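Local coordinates for transcriptional regulator, LacI family protein (Rhodococcus jostii, PDB 3K9C) that probably binds specific DNA sites and regulates transcription, as in other LacI-family repressors and activators, with a core resembling periplasmic sugar-binding proteins, at residues Ala246-Asp249 with Gly250-Gln254; Ala70-Gly74 with Thr75-Thr79. All coordinates share one frame; numbering follows the deposited sequence.

Contact 1 of 2, residues Ala246-Asp249 with Gly250-Gln254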
loop_
_atom_site.group_PDB
_atom_site.type_symbol
_atom_site.label_atom_id
_atom_site.label_comp_id
_atom_site.label_asym_id
_atom_site.label_seq_id
_atom_site.Cartn_x
_atom_site.Cartn_y
_atom_site.Cartn_z
ATOM N N ALA B 246 17.913 -13.972 1.306
ATOM C CA ALA B 246 18.226 -14.864 2.416
ATOM C C ALA B 246 17.049 -15.785 2.728
ATOM O O ALA B 246 17.234 -16.969 3.031
ATOM C CB ALA B 246 18.593 -14.054 3.639
ATOM N N ALA B 247 15.835 -15.244 2.654
ATOM C CA ALA B 247 14.649 -16.039 2.920
ATOM C C ALA B 247 14.511 -17.134 1.857
ATOM O O ALA B 247 14.224 -18.292 2.183
ATOM C CB ALA B 247 13.412 -15.143 2.935
ATOM N N VAL B 248 14.710 -16.765 0.591
ATOM C CA VAL B 248 14.617 -17.730 -0.505
ATOM C C VAL B 248 15.696 -18.816 -0.374
ATOM O O VAL B 248 15.396 -19.999 -0.535
ATOM C CB VAL B 248 14.745 -17.041 -1.902
ATOM C CG1 VAL B 248 14.983 -18.086 -2.990
ATOM C CG2 VAL B 248 13.469 -16.282 -2.224
ATOM N N ASP B 249 16.938 -18.418 -0.087
ATOM C CA ASP B 249 18.038 -19.378 0.070
ATOM C C ASP B 249 17.799 -20.294 1.262
ATOM O O ASP B 249 18.064 -21.491 1.192
ATOM C CB ASP B 249 19.375 -18.660 0.252
ATOM C CG ASP B 249 19.878 -18.023 -1.029
ATOM O OD1 ASP B 249 19.803 -18.683 -2.087
ATOM O OD2 ASP B 249 20.361 -16.867 -0.978
ATOM N N GLY B 250 17.308 -19.726 2.361
ATOM C CA GLY B 250 17.023 -20.523 3.541
ATOM C C GLY B 250 15.970 -21.569 3.222
ATOM O O GLY B 250 16.059 -22.716 3.661
ATOM N N ALA B 251 14.965 -21.177 2.445
ATOM C CA ALA B 251 13.900 -22.101 2.067
ATOM C C ALA B 251 14.436 -23.187 1.134
ATOM O O ALA B 251 14.154 -24.367 1.322
ATOM C CB ALA B 251 12.756 -21.348 1.400
ATOM N N LEU B 252 15.200 -22.788 0.124
ATOM C CA LEU B 252 15.772 -23.752 -0.806
ATOM C C LEU B 252 16.740 -24.687 -0.069
ATOM O O LEU B 252 16.896 -25.848 -0.443
ATOM C CB LEU B 252 16.483 -23.030 -1.958
ATOM C CG LEU B 252 15.641 -22.758 -3.211
ATOM C CD1 LEU B 252 14.428 -21.923 -2.867
ATOM C CD2 LEU B 252 16.486 -22.068 -4.251
ATOM N N ALA B 253 17.370 -24.180 0.986
ATOM C CA ALA B 253 18.296 -24.973 1.779
ATOM C C ALA B 253 17.535 -26.027 2.583
ATOM O O ALA B 253 17.994 -27.164 2.713
ATOM C CB ALA B 253 19.084 -24.076 2.714
ATOM N N GLN B 254 16.378 -25.644 3.122
ATOM C CA GLN B 254 15.549 -26.552 3.911
ATOM C C GLN B 254 14.913 -27.620 3.026
ATOM O O GLN B 254 14.642 -28.740 3.472
ATOM C CB GLN B 254 14.460 -25.772 4.661
ATOM C CG GLN B 254 14.970 -25.032 5.891
ATOM C CD GLN B 254 13.862 -24.376 6.709
ATOM O OE1 GLN B 254 12.863 -25.011 7.055
ATOM N NE2 GLN B 254 14.047 -23.100 7.033
#
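Four successive i-to-i+4 backbone bonds join Ala-246 through Asp-249 to the next helical turn. Gly-250 N donates to Ala-246 O, Ala-251 N to Ala-247 O, Leu-252 N to Val-248 O and Ala-253 N to Asp-249 O, all at 2.8 to 3.0 Å. The bond to Val-248 O is nearly straight, with an N-H...O angle of 166°; the one to Asp-249 O is more bent, at 140°. Such a ladder, with helical phi and psi at every residue, defines a regular alpha-helix.

The apolar part is one i-to-i+4 pair, Val-248 and Leu-252, lying alongside each other and pointing the same way. Val-248 sets CG1 opposite its own backbone N (chi1 166°), which brings that methyl to 3.9 Å from Leu-252 CD1. Leu-252 CD1 also comes within 3.2 Å of Val-248 O, the oxygen that accepts the backbone N-H of Leu-252; chi1 of this leucine lies off the usual staggered positions.

The charged group is Asp-249, whose OD1 forms a salt bridge with Arg-40, just beyond helix 24-39.

From helix 240-255, Val-248 packs on Ile-33 and Ala-36 of helix 24-39, while Ala-247 rests on Leu-92 and Val-94 of strand 91-94 and Ala-251 on Ala-69 and Ile-71 of strand 67-73.

Contact 2 of 2, residues Ala70-Gly74 with Thr75-Thr79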
loop_
_atom_site.group_PDB
_atom_site.type_symbol
_atom_site.label_atom_id
_atom_site.label_comp_id
_atom_site.label_asym_id
_atom_site.label_seq_id
_atom_site.Cartn_x
_atom_site.Cartn_y
_atom_site.Cartn_z
ATOM N N ALA B 70 7.080 -22.948 2.420
ATOM C CA ALA B 70 6.167 -21.870 2.750
ATOM C C ALA B 70 6.935 -20.799 3.501
ATOM O O ALA B 70 7.509 -21.067 4.556
ATOM C CB ALA B 70 5.010 -22.390 3.609
ATOM N N ILE B 71 6.957 -19.597 2.934
ATOM C CA ILE B 71 7.620 -18.446 3.539
ATOM C C ILE B 71 6.518 -17.506 4.052
ATOM O O ILE B 71 5.746 -16.947 3.264
ATOM C CB ILE B 71 8.469 -17.702 2.503
ATOM C CG1 ILE B 71 9.612 -18.598 2.030
ATOM C CG2 ILE B 71 8.996 -16.402 3.096
ATOM C CD1 ILE B 71 10.360 -18.044 0.850
ATOM N N LEU B 72 6.438 -17.346 5.370
ATOM C CA LEU B 72 5.418 -16.494 5.974
ATOM C C LEU B 72 5.995 -15.147 6.414
ATOM O O LEU B 72 6.859 -15.087 7.290
ATOM C CB LEU B 72 4.791 -17.197 7.188
ATOM C CG LEU B 72 4.343 -18.663 7.061
ATOM C CD1 LEU B 72 3.629 -19.077 8.348
ATOM C CD2 LEU B 72 3.421 -18.850 5.872
ATOM N N LEU B 73 5.514 -14.065 5.810
ATOM C CA LEU B 73 5.997 -12.740 6.182
ATOM C C LEU B 73 5.261 -12.200 7.414
ATOM O O LEU B 73 4.047 -12.039 7.400
ATOM C CB LEU B 73 5.830 -11.766 5.014
ATOM C CG LEU B 73 6.371 -12.190 3.650
ATOM C CD1 LEU B 73 6.398 -10.969 2.719
ATOM C CD2 LEU B 73 7.766 -12.781 3.795
ATOM N N GLY B 74 6.006 -11.939 8.484
ATOM C CA GLY B 74 5.408 -11.416 9.702
ATOM C C GLY B 74 4.208 -12.196 10.216
ATOM O O GLY B 74 3.235 -11.610 10.679
ATOM N N THR B 75 4.278 -13.519 10.146
ATOM C CA THR B 75 3.185 -14.376 10.597
ATOM C C THR B 75 2.842 -14.218 12.082
ATOM O O THR B 75 3.701 -13.886 12.900
ATOM C CB THR B 75 3.511 -15.868 10.324
ATOM O OG1 THR B 75 2.385 -16.681 10.680
ATOM C CG2 THR B 75 4.724 -16.308 11.130
ATOM N N ARG B 76 1.581 -14.470 12.416
ATOM C CA ARG B 76 1.108 -14.369 13.793
ATOM C C ARG B 76 0.783 -15.757 14.363
ATOM O O ARG B 76 0.226 -15.873 15.457
ATOM C CB ARG B 76 -0.140 -13.477 13.868
ATOM C CG ARG B 76 0.007 -12.118 13.193
ATOM C CD ARG B 76 1.141 -11.309 13.788
ATOM N NE ARG B 76 0.782 -10.734 15.079
ATOM C CZ ARG B 76 -0.060 -9.716 15.235
ATOM N NH1 ARG B 76 -0.629 -9.152 14.174
ATOM N NH2 ARG B 76 -0.333 -9.262 16.451
ATOM N N PHE B 77 1.125 -16.800 13.611
ATOM C CA PHE B 77 0.890 -18.177 14.040
ATOM C C PHE B 77 1.664 -18.480 15.313
ATOM O O PHE B 77 2.816 -18.067 15.454
ATOM C CB PHE B 77 1.360 -19.163 12.965
ATOM C CG PHE B 77 0.361 -19.414 11.875
ATOM C CD1 PHE B 77 -0.876 -18.771 11.868
ATOM C CD2 PHE B 77 0.643 -20.340 10.873
ATOM C CE1 PHE B 77 -1.815 -19.047 10.885
ATOM C CE2 PHE B 77 -0.296 -20.626 9.878
ATOM C CZ PHE B 77 -1.530 -19.977 9.889
ATOM N N ASP B 78 1.036 -19.204 16.238
ATOM C CA ASP B 78 1.720 -19.582 17.472
ATOM C C ASP B 78 2.503 -20.873 17.217
ATOM O O ASP B 78 2.490 -21.408 16.104
ATOM C CB ASP B 78 0.726 -19.791 18.629
ATOM C CG ASP B 78 -0.337 -20.832 18.318
ATOM O OD1 ASP B 78 0.003 -21.889 17.737
ATOM O OD2 ASP B 78 -1.516 -20.599 18.667
ATOM N N THR B 79 3.181 -21.362 18.250
ATOM C CA THR B 79 3.983 -22.577 18.151
ATOM C C THR B 79 3.230 -23.745 17.526
ATOM O O THR B 79 3.767 -24.460 16.678
ATOM C CB THR B 79 4.481 -23.024 19.544
ATOM O OG1 THR B 79 5.183 -21.943 20.171
ATOM C CG2 THR B 79 5.411 -24.224 19.418
#
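The Phe-77 ring meets Leu-72 obliquely, with Leu-72 CD1 4.1 Å from ring atom CD2; Glu-55 and Val-59 of helix 55-63 also touch Phe-77. The same leucine methyl lies 3.6 Å from Thr-75 OG1, so one branch of Leu-72 touches two residues of the following loop, Thr-75 and Phe-77. Closer to the backbone, Leu-72 CB is 3.6 Å from Thr-75 CB, and the two side chains pass at a slant.

Thr-75 turns OG1 away from its own backbone N (chi1 -176°), toward the chain ahead. There the oxygen accepts from Phe-77 N at 3.2 Å with an N-H...O angle of 169°, an ST turn. It lies where strand 67-73, in the parallel part of the mixed sheet, gives way, through Gly-74 with its positive phi of 51°, to the loop leading into helix 79-86, one strand-to-helix step of a Rossmann-like alpha/beta fold. OG1 is also hydrogen-bonded to Glu-55 OE2, and Glu-55 OE1 takes Arg-76 N. A valine in place of Thr-75 would probably leave Phe-77 N without its acceptor and Glu-55 OE2 without its hydroxyl mate. On the loop's outer side, the bend of Arg-76 at chi2 brings CD to 3.8 Å from Gly-74 O.

Contact 2 comes first along the chain, at the end of strand 67-73, and contact 1 much later, on helix 240-255; their centres are about 15 Å apart. They meet through Ile-71 of the strand, whose CD1 lies 4.1 Å from both Ala-247 O and Ala-251 CB. The helix therefore packs against one face of the mixed sheet that contains strands 67-73 and 91-94, while Leu-72, the next residue along the strand, faces the loop 75-79 instead. Both contacts thus belong to the subdomain built on that sheet, where a late helix returns to pack on early strands, a crossing-back of the chain consistent with the two-lobed periplasmic-binding-protein-like core of LacI-family regulators.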